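Local coordinates for probable sugar ABC transporter, sugar-binding protein (Streptococcus pneumoniae, PDB 2W7Y) that binds the blood group A-trisaccharide and probably delivers such glycans, outside the cell, to an ABC transporter for uptake, at residues Lys57-Arg60 with Asp61-Lys65; Asp88-Asn91 with Asn92-Ser96; Asp241-Lys244 with Met245-Glu249; Val356-Leu359 with Ser360-Ser364. All coordinates share one frame; numbering follows the deposited sequence.

Interaction 1 (Lys57-Arg60 with Asp61-Lys65)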
loop_
_atom_site.group_PDB
_atom_site.type_symbol
_atom_site.label_atom_id
_atom_site.label_comp_id
_atom_site.label_asym_id
_atom_site.label_seq_id
_atom_site.Cartn_x
_atom_site.Cartn_y
_atom_site.Cartn_z
ATOM N N LYS A 57 13.667 13.245 -1.013
ATOM C CA LYS A 57 14.144 14.611 -1.196
ATOM C C LYS A 57 13.155 15.437 -2.022
ATOM O O LYS A 57 12.884 16.597 -1.697
ATOM C CB LYS A 57 15.521 14.596 -1.871
ATOM C CG LYS A 57 16.461 15.709 -1.437
ATOM C CD LYS A 57 16.252 16.979 -2.231
ATOM C CE LYS A 57 16.985 18.145 -1.603
ATOM N NZ LYS A 57 16.807 19.377 -2.407
ATOM N N THR A 58 12.627 14.833 -3.089
ATOM C CA THR A 58 11.589 15.450 -3.912
ATOM C C THR A 58 10.374 15.822 -3.058
ATOM O O THR A 58 9.868 16.942 -3.154
ATOM C CB THR A 58 11.153 14.520 -5.064
ATOM O OG1 THR A 58 12.294 14.168 -5.858
ATOM C CG2 THR A 58 10.113 15.195 -5.949
HETATM N N MSE A 59 9.931 14.887 -2.219
HETATM C CA MSE A 59 8.796 15.109 -1.322
HETATM C C MSE A 59 9.065 16.232 -0.325
HETATM O O MSE A 59 8.215 17.097 -0.130
HETATM C CB MSE A 59 8.439 13.829 -0.564
HETATM C CG MSE A 59 7.921 12.702 -1.424
HETATM SE SE MSE A 59 6.237 13.101 -2.312
HETATM C CE MSE A 59 5.760 11.279 -2.697
ATOM N N ARG A 60 10.246 16.204 0.298
ATOM C CA ARG A 60 10.671 17.247 1.242
ATOM C C ARG A 60 10.767 18.623 0.581
ATOM O O ARG A 60 10.501 19.642 1.225
ATOM C CB ARG A 60 12.008 16.889 1.912
ATOM C CG ARG A 60 11.941 15.704 2.870
ATOM C CD ARG A 60 13.168 15.614 3.785
ATOM N NE ARG A 60 14.427 15.442 3.057
ATOM C CZ ARG A 60 14.947 14.271 2.700
ATOM N NH1 ARG A 60 14.325 13.137 2.991
ATOM N NH2 ARG A 60 16.099 14.236 2.045
ATOM N N ASP A 61 11.148 18.648 -0.696
ATOM C CA ASP A 61 11.162 19.890 -1.479
ATOM C C ASP A 61 9.750 20.432 -1.680
ATOM O O ASP A 61 9.530 21.639 -1.598
ATOM C CB ASP A 61 11.856 19.689 -2.833
ATOM C CG ASP A 61 13.371 19.592 -2.711
ATOM O OD1 ASP A 61 13.921 19.991 -1.664
ATOM O OD2 ASP A 61 14.013 19.116 -3.672
ATOM N N LEU A 62 8.807 19.528 -1.938
ATOM C CA LEU A 62 7.384 19.856 -2.037
ATOM C C LEU A 62 6.832 20.477 -0.754
ATOM O O LEU A 62 6.040 21.413 -0.810
ATOM C CB LEU A 62 6.573 18.598 -2.391
ATOM C CG LEU A 62 6.029 18.341 -3.806
ATOM C CD1 LEU A 62 6.972 18.788 -4.913
ATOM C CD2 LEU A 62 5.661 16.863 -3.969
ATOM N N TYR A 63 7.262 19.957 0.395
ATOM C CA TYR A 63 6.737 20.386 1.696
ATOM C C TYR A 63 7.200 21.781 2.118
ATOM O O TYR A 63 6.381 22.627 2.461
ATOM C CB TYR A 63 7.097 19.390 2.807
ATOM C CG TYR A 63 6.656 17.954 2.601
ATOM C CD1 TYR A 63 5.449 17.643 1.966
ATOM C CD2 TYR A 63 7.436 16.899 3.082
ATOM C CE1 TYR A 63 5.048 16.320 1.793
ATOM C CE2 TYR A 63 7.041 15.573 2.915
ATOM C CZ TYR A 63 5.848 15.295 2.272
ATOM O OH TYR A 63 5.461 13.988 2.113
ATOM N N ASP A 64 8.510 22.016 2.112
ATOM C CA ASP A 64 9.036 23.301 2.589
ATOM C C ASP A 64 8.877 24.431 1.567
ATOM O O ASP A 64 9.114 25.598 1.876
ATOM C CB ASP A 64 10.477 23.182 3.132
ATOM C CG ASP A 64 11.422 22.502 2.169
ATOM O OD1 ASP A 64 11.156 22.512 0.952
ATOM O OD2 ASP A 64 12.443 21.958 2.639
ATOM N N LYS A 65 8.465 24.060 0.358
ATOM C CA LYS A 65 8.013 24.995 -0.665
ATOM C C LYS A 65 6.618 25.522 -0.309
ATOM O O LYS A 65 6.304 26.690 -0.562
ATOM C CB LYS A 65 8.036 24.290 -2.025
ATOM C CG LYS A 65 7.190 24.882 -3.140
ATOM C CD LYS A 65 7.458 24.094 -4.420
ATOM C CE LYS A 65 6.198 23.875 -5.237
ATOM N NZ LYS A 65 6.411 22.851 -6.303
#

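Interaction 2 (Asp88-Asn91 with Asn92-Ser96)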
loop_
_atom_site.group_PDB
_atom_site.type_symbol
_atom_site.label_atom_id
_atom_site.label_comp_id
_atom_site.label_asym_id
_atom_site.label_seq_id
_atom_site.Cartn_x
_atom_site.Cartn_y
_atom_site.Cartn_z
ATOM N N ASP A 88 3.390 4.861 15.287
ATOM C CA ASP A 88 3.743 5.192 16.668
ATOM C C ASP A 88 3.489 6.666 16.998
ATOM O O ASP A 88 2.952 6.971 18.059
ATOM C CB ASP A 88 5.197 4.813 16.970
ATOM C CG ASP A 88 5.411 3.302 17.065
ATOM O OD1 ASP A 88 4.440 2.527 16.918
ATOM O OD2 ASP A 88 6.566 2.891 17.294
ATOM N N ILE A 89 3.859 7.569 16.088
ATOM C CA ILE A 89 3.571 9.004 16.257
ATOM C C ILE A 89 2.086 9.246 16.509
ATOM O O ILE A 89 1.721 9.983 17.422
ATOM C CB ILE A 89 4.070 9.869 15.057
ATOM C CG1 ILE A 89 5.575 10.099 15.145
ATOM C CG2 ILE A 89 3.402 11.239 15.040
ATOM C CD1 ILE A 89 6.381 9.019 14.508
HETATM N N MSE A 90 1.245 8.603 15.705
HETATM C CA MSE A 90 -0.209 8.697 15.834
HETATM C C MSE A 90 -0.731 8.053 17.120
HETATM O O MSE A 90 -1.433 8.702 17.896
HETATM C CB MSE A 90 -0.887 8.074 14.609
HETATM C CG MSE A 90 -2.408 7.985 14.696
HETATM SE SE MSE A 90 -3.227 7.284 13.064
HETATM C CE MSE A 90 -2.355 5.538 12.989
ATOM N N ASN A 91 -0.383 6.783 17.331
ATOM C CA ASN A 91 -0.912 5.984 18.445
ATOM C C ASN A 91 -0.485 6.465 19.834
ATOM O O ASN A 91 -1.241 6.331 20.804
ATOM C CB ASN A 91 -0.540 4.504 18.276
ATOM C CG ASN A 91 -1.143 3.878 17.023
ATOM O OD1 ASN A 91 -2.225 4.255 16.569
ATOM N ND2 ASN A 91 -0.437 2.905 16.465
ATOM N N ASN A 92 0.726 7.011 19.928
ATOM C CA ASN A 92 1.196 7.601 21.178
ATOM C C ASN A 92 0.438 8.879 21.531
ATOM O O ASN A 92 0.247 9.185 22.705
ATOM C CB ASN A 92 2.708 7.855 21.148
ATOM C CG ASN A 92 3.526 6.566 21.159
ATOM O OD1 ASN A 92 3.051 5.508 21.587
ATOM N ND2 ASN A 92 4.767 6.655 20.688
ATOM N N LYS A 93 -0.002 9.616 20.514
ATOM C CA LYS A 93 -0.836 10.794 20.745
ATOM C C LYS A 93 -2.301 10.442 21.009
ATOM O O LYS A 93 -2.929 11.050 21.874
ATOM C CB LYS A 93 -0.690 11.818 19.614
ATOM C CG LYS A 93 0.718 12.392 19.508
ATOM C CD LYS A 93 0.738 13.825 19.011
ATOM C CE LYS A 93 2.163 14.368 19.015
ATOM N NZ LYS A 93 2.236 15.846 18.786
ATOM N N VAL A 94 -2.831 9.455 20.282
ATOM C CA VAL A 94 -4.203 8.955 20.494
ATOM C C VAL A 94 -4.422 8.502 21.943
ATOM O O VAL A 94 -5.440 8.836 22.556
ATOM C CB VAL A 94 -4.581 7.833 19.482
ATOM C CG1 VAL A 94 -5.917 7.177 19.837
ATOM C CG2 VAL A 94 -4.639 8.387 18.068
ATOM N N ALA A 95 -3.465 7.744 22.480
ATOM C CA ALA A 95 -3.388 7.499 23.920
ATOM C C ALA A 95 -3.058 8.827 24.590
ATOM O O ALA A 95 -2.086 9.480 24.220
ATOM C CB ALA A 95 -2.326 6.455 24.237
ATOM N N SER A 96 -3.871 9.218 25.567
ATOM C CA SER A 96 -3.860 10.570 26.169
ATOM C C SER A 96 -4.680 11.595 25.361
ATOM O O SER A 96 -4.577 12.806 25.580
ATOM C CB SER A 96 -2.440 11.077 26.510
ATOM O OG SER A 96 -1.752 11.559 25.373
#

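Interaction 3 (Asp241-Lys244 with Met245-Glu249)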
loop_
_atom_site.group_PDB
_atom_site.type_symbol
_atom_site.label_atom_id
_atom_site.label_comp_id
_atom_site.label_asym_id
_atom_site.label_seq_id
_atom_site.Cartn_x
_atom_site.Cartn_y
_atom_site.Cartn_z
ATOM N N ASP A 241 -10.022 -20.928 3.387
ATOM C CA ASP A 241 -9.292 -21.465 2.232
ATOM C C ASP A 241 -8.150 -20.558 1.790
ATOM O O ASP A 241 -7.073 -21.041 1.449
ATOM C CB ASP A 241 -10.228 -21.712 1.042
ATOM C CG ASP A 241 -11.227 -22.821 1.295
ATOM O OD1 ASP A 241 -12.198 -22.915 0.510
ATOM O OD2 ASP A 241 -11.057 -23.589 2.271
ATOM N N ALA A 242 -8.395 -19.250 1.785
ATOM C CA ALA A 242 -7.387 -18.269 1.387
ATOM C C ALA A 242 -6.194 -18.327 2.340
ATOM O O ALA A 242 -5.044 -18.449 1.913
ATOM C CB ALA A 242 -7.992 -16.869 1.360
ATOM N N LEU A 243 -6.495 -18.256 3.633
ATOM C CA LEU A 243 -5.515 -18.394 4.698
ATOM C C LEU A 243 -4.643 -19.638 4.493
ATOM O O LEU A 243 -3.415 -19.549 4.552
ATOM C CB LEU A 243 -6.249 -18.464 6.040
ATOM C CG LEU A 243 -5.807 -17.665 7.268
ATOM C CD1 LEU A 243 -5.381 -16.226 6.935
ATOM C CD2 LEU A 243 -6.935 -17.671 8.289
ATOM N N LYS A 244 -5.285 -20.775 4.210
ATOM C CA LYS A 244 -4.609 -22.069 4.065
ATOM C C LYS A 244 -3.741 -22.178 2.804
ATOM O O LYS A 244 -2.613 -22.677 2.867
ATOM C CB LYS A 244 -5.630 -23.212 4.113
ATOM C CG LYS A 244 -5.011 -24.599 4.158
ATOM C CD LYS A 244 -6.067 -25.681 4.276
ATOM C CE LYS A 244 -5.458 -27.055 4.070
ATOM N NZ LYS A 244 -6.456 -28.146 4.225
HETATM N N MSE A 245 -4.279 -21.722 1.674
HETATM C CA MSE A 245 -3.557 -21.671 0.400
HETATM C C MSE A 245 -2.244 -20.898 0.501
HETATM O O MSE A 245 -1.211 -21.354 0.011
HETATM C CB MSE A 245 -4.427 -21.009 -0.670
HETATM C CG MSE A 245 -5.394 -21.928 -1.379
HETATM SE SE MSE A 245 -6.905 -20.893 -2.048
HETATM C CE MSE A 245 -7.241 -21.819 -3.737
ATOM N N VAL A 246 -2.307 -19.727 1.135
ATOM C CA VAL A 246 -1.169 -18.808 1.240
ATOM C C VAL A 246 -0.118 -19.324 2.233
ATOM O O VAL A 246 1.077 -19.290 1.940
ATOM C CB VAL A 246 -1.637 -17.363 1.596
ATOM C CG1 VAL A 246 -0.459 -16.416 1.759
ATOM C CG2 VAL A 246 -2.580 -16.837 0.526
HETATM N N MSE A 247 -0.578 -19.814 3.385
HETATM C CA MSE A 247 0.289 -20.417 4.401
HETATM C C MSE A 247 1.063 -21.637 3.902
HETATM O O MSE A 247 2.217 -21.827 4.270
HETATM C CB MSE A 247 -0.521 -20.798 5.641
HETATM C CG MSE A 247 -0.922 -19.619 6.501
HETATM SE SE MSE A 247 -2.010 -20.161 8.018
HETATM C CE MSE A 247 -1.975 -18.488 9.010
ATOM N N LYS A 248 0.417 -22.461 3.079
ATOM C CA LYS A 248 1.064 -23.611 2.445
ATOM C C LYS A 248 2.169 -23.165 1.491
ATOM O O LYS A 248 3.238 -23.784 1.431
ATOM C CB LYS A 248 0.037 -24.455 1.684
ATOM C CG LYS A 248 -0.774 -25.405 2.552
ATOM C CD LYS A 248 -1.953 -25.984 1.784
ATOM C CE LYS A 248 -1.508 -26.889 0.637
ATOM N NZ LYS A 248 -2.651 -27.291 -0.236
ATOM N N GLU A 249 1.898 -22.092 0.750
ATOM C CA GLU A 249 2.861 -21.528 -0.193
ATOM C C GLU A 249 4.011 -20.815 0.519
ATOM O O GLU A 249 5.162 -20.900 0.090
ATOM C CB GLU A 249 2.160 -20.596 -1.189
ATOM C CG GLU A 249 3.039 -20.097 -2.336
ATOM C CD GLU A 249 3.785 -21.206 -3.072
ATOM O OE1 GLU A 249 4.864 -20.912 -3.618
ATOM O OE2 GLU A 249 3.309 -22.361 -3.111
#

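Interaction 4 (Val356-Leu359 with Ser360-Ser364)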
loop_
_atom_site.group_PDB
_atom_site.type_symbol
_atom_site.label_atom_id
_atom_site.label_comp_id
_atom_site.label_asym_id
_atom_site.label_seq_id
_atom_site.Cartn_x
_atom_site.Cartn_y
_atom_site.Cartn_z
ATOM N N VAL A 356 -2.058 10.186 -16.777
ATOM C CA VAL A 356 -0.977 9.216 -16.573
ATOM C C VAL A 356 -0.518 8.534 -17.870
ATOM O O VAL A 356 0.682 8.343 -18.078
ATOM C CB VAL A 356 -1.369 8.157 -15.493
ATOM C CG1 VAL A 356 -0.545 6.882 -15.625
ATOM C CG2 VAL A 356 -1.241 8.750 -14.094
ATOM N N LYS A 357 -1.474 8.168 -18.726
ATOM C CA LYS A 357 -1.173 7.497 -19.993
ATOM C C LYS A 357 -0.456 8.416 -20.964
ATOM O O LYS A 357 0.573 8.042 -21.528
ATOM C CB LYS A 357 -2.440 6.945 -20.649
ATOM C CG LYS A 357 -2.722 5.485 -20.331
ATOM C CD LYS A 357 -3.519 4.816 -21.437
ATOM C CE LYS A 357 -2.638 4.481 -22.637
ATOM N NZ LYS A 357 -3.387 3.800 -23.721
ATOM N N GLU A 358 -1.013 9.614 -21.157
ATOM C CA GLU A 358 -0.433 10.628 -22.035
ATOM C C GLU A 358 0.946 11.073 -21.545
ATOM O O GLU A 358 1.849 11.307 -22.351
ATOM C CB GLU A 358 -1.383 11.822 -22.163
ATOM C CG GLU A 358 -0.857 12.988 -22.989
ATOM C CD GLU A 358 -1.975 13.844 -23.558
ATOM O OE1 GLU A 358 -2.355 14.845 -22.908
ATOM O OE2 GLU A 358 -2.481 13.509 -24.653
ATOM N N LEU A 359 1.101 11.190 -20.228
ATOM C CA LEU A 359 2.397 11.520 -19.634
ATOM C C LEU A 359 3.414 10.392 -19.836
ATOM O O LEU A 359 4.588 10.652 -20.107
ATOM C CB LEU A 359 2.245 11.893 -18.154
ATOM C CG LEU A 359 2.146 13.383 -17.789
ATOM C CD1 LEU A 359 1.254 14.199 -18.737
ATOM C CD2 LEU A 359 1.700 13.548 -16.349
ATOM N N SER A 360 2.954 9.147 -19.721
ATOM C CA SER A 360 3.767 7.974 -20.059
ATOM C C SER A 360 4.110 7.946 -21.547
ATOM O O SER A 360 5.248 7.642 -21.905
ATOM C CB SER A 360 3.055 6.676 -19.671
ATOM O OG SER A 360 2.855 6.598 -18.274
ATOM N N GLU A 361 3.116 8.254 -22.390
ATOM C CA GLU A 361 3.285 8.403 -23.842
ATOM C C GLU A 361 4.494 9.281 -24.159
ATOM O O GLU A 361 5.436 8.843 -24.817
ATOM C CB GLU A 361 2.052 9.076 -24.483
ATOM C CG GLU A 361 0.828 8.211 -24.835
ATOM C CD GLU A 361 -0.225 9.004 -25.648
ATOM O OE1 GLU A 361 0.176 9.728 -26.570
ATOM O OE2 GLU A 361 -1.441 8.920 -25.374
ATOM N N LYS A 362 4.443 10.517 -23.666
ATOM C CA LYS A 362 5.358 11.588 -24.064
ATOM C C LYS A 362 6.663 11.645 -23.260
ATOM O O LYS A 362 7.446 12.591 -23.406
ATOM C CB LYS A 362 4.633 12.939 -23.984
ATOM C CG LYS A 362 3.567 13.146 -25.056
ATOM C CD LYS A 362 2.783 14.454 -24.863
ATOM C CE LYS A 362 3.667 15.706 -24.964
ATOM N NZ LYS A 362 4.377 15.833 -26.273
ATOM N N SER A 363 6.899 10.636 -22.422
ATOM C CA SER A 363 8.111 10.582 -21.599
ATOM C C SER A 363 9.210 9.726 -22.223
ATOM O O SER A 363 8.929 8.714 -22.872
ATOM C CB SER A 363 7.791 10.073 -20.192
ATOM O OG SER A 363 8.958 10.023 -19.389
ATOM N N SER A 364 10.457 10.144 -22.016
ATOM C CA SER A 364 11.629 9.372 -22.434
ATOM C C SER A 364 12.222 8.588 -21.257
ATOM O O SER A 364 13.195 7.846 -21.418
ATOM C CB SER A 364 12.688 10.290 -23.056
ATOM O OG SER A 364 13.141 11.255 -22.120
#

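Interaction 1 (Lys57-Arg60 with Asp61-Lys65)
Lys57 NZ is gripped by both carboxylate oxygens of Asp61, lying 3.0 Å from OD1 and 3.1 Å from OD2. Each oxygen offers its syn lone pair, so the ammonium group sits in the mouth of the carboxylate and forms a bidentate salt bridge across one turn of helix 54-69. The lysine chain sets out away from Asp61 and is brought back by a bend at its second torsion (chi2 -86°), which also lays CD and CE against the two oxygens. The backbone ties the same pair again, Asp61 N donating to Lys57 O at 2.9 Å. Nearby, Arg60 NH1 bonds the carbonyl oxygens of His48 and Tyr46.

The buried side of the helix is built differently. Met59 O lies 3.2 Å above the plane of the Tyr63 ring, over its centre, while also accepting Tyr63 N at 3.1 Å. CB of Met59, a selenomethionine, meets the far end of the ring, 4.1 Å from Tyr63 CZ, and its SE touches Leu62 CD2. Phe42 meets the Tyr63 ring edge-to-face, and Leu62 packs on Val337 and Val340 of helix 335-343. The Met59 side chain lies about 6 Å from the bound galactose.

The salt bridge probably balances the two charges locally on the partly exposed side, whereas Tyr63 OH is buried without a partner in the model.

Interaction 2 (Asp88-Asn91 with Asn92-Ser96)
Asn92 N and Val94 N make i-to-i-4 bonds to Asp88 O and Met90 O, each at 2.9 Å; between them Lys93 N makes a weak bond to Met90 O. In the last turn of helix 86-94 Ala95 N reaches Asn91 O at 3.1 Å in an almost straight bond (N-H...O 173°), although the donor stands above the carbonyl plane. Ala95 itself then leaves helical geometry, its psi of 127° ending the helix.

Among the side chains, Met90, a selenomethionine, and Val94 lie side by side and point the same way, with Met90 CG 4.1 Å from Val94 CG2. The methionine places its CG anti to the backbone N (chi1 174°) and runs on extended as far as SE. Val94 CG2 also rests 3.2 Å from Met90 O, the carbonyl that receives its own N-H. On a more exposed side, the Asn92 amide folds back over Asp88 O; ND2 comes within 3.2 Å of that oxygen, but the angle is too poor for a hydrogen bond. Lys93 CG passes 3.3 Å from Ile89 O before the chain carries NZ away to a salt bridge with Glu41.

Two directions of packing follow from this. Val94 presses on Ala113 and Ala114 of helix 112-116, with Met90 on Phe99 and Leu105, whereas Ile89 and Lys93 lie against Tyr43 of strand 39-44.

Interaction 3 (Asp241-Lys244 with Met245-Glu249)
Met247, a selenomethionine, runs back along the helix over Leu243. Its CB lies 3.3 Å from Leu243 O and its CG 3.2 Å from the same oxygen; SE is still within 3.8 Å of it, and the terminal CE meets Leu243 CG at 4.3 Å. CG stands beside the backbone N (chi1 -75°) with the chain extended beyond it, which carries the methyl end out to the leucine side chain. The carbonyl flanked in this way also accepts Met247 N at 3.1 Å.

One residue further on, Lys248 follows a similar path: Lys248 CG is 3.3 Å from Lys244 O. Its CD comes close to Lys244 CG. The two ammonium groups are 5.9 Å apart, and the like charges are probably eased by the salt bridge between Lys244 NZ and Asp415. Met245 lays SE 3.5 Å from Asp241 O.

Met247 and Leu243 both touch Thr421 of helix 414-427, and Val246 reaches Val214 of helix 207-215, Trp182 of helix 182-193 and Leu404 of helix 394-406. Such division into apolar and charged sides is that of an amphipathic helix, here packed among other helices in a lobe of the solute-binding protein.

Interaction 4 (Val356-Leu359 with Ser360-Ser364)
Ser360, next to last in helix 356-361, gives two bonds to Val356 O: OG at 2.8 Å and backbone N at 2.9 Å. They arrive from opposite faces of the carbonyl plane, and the hydroxyl reaches the oxygen because OG stands beside the backbone N (chi1 -63°). Glu361 N bonds next to Lys357 O at 2.7 Å, while its CB lies against Glu358 O. The extended glutamate chain passes alongside Glu358, bringing Glu361 OE2 to 3.9 Å from Glu358 CA. Lys362 N donates to Glu358 O at 3.0 Å, although it belongs to the first residue to leave helical geometry, and the aliphatic chain runs near that carbonyl. At Ser363 the contact has turned to CB, 3.3 Å from Leu359 O; the hydroxyl bonds to Glu365 N, just ahead of helix 366-379.

Val356, Leu359 and Ser360 rest on Phe342 of helix 335-343, tying this surface helix to its neighbour. Its cohesion is mainly that of carbonyls taking N-H groups and one hydroxyl. The charged ends probably add little: Lys357 NZ and Glu361 OE2 remain 5.7 Å apart, and Glu358 OE2, 4.8 Å from Glu361 OE2, would probably offset their attraction.

All four interactions are local contacts along one helix, and interactions 2 and 4 include its C-terminal end, but their settings differ. Interactions 1 and 3 each put several buried side chains against other helices, and they lie on opposite sides of the chain's centre, with centres about 42 Å apart. Interaction 2 joins a buried edge to an exposed helix end, and interaction 4 is a surface contact. Interactions 1 and 4 both pack on helix 335-343, through different residues, although their nearest atoms are about 13 Å apart. Only interaction 1 closes a salt bridge between its own segments; Lys93 of interaction 2 and Lys244 of interaction 3 find carboxylates outside their segments, and interaction 4 relies on a serine hydroxyl instead.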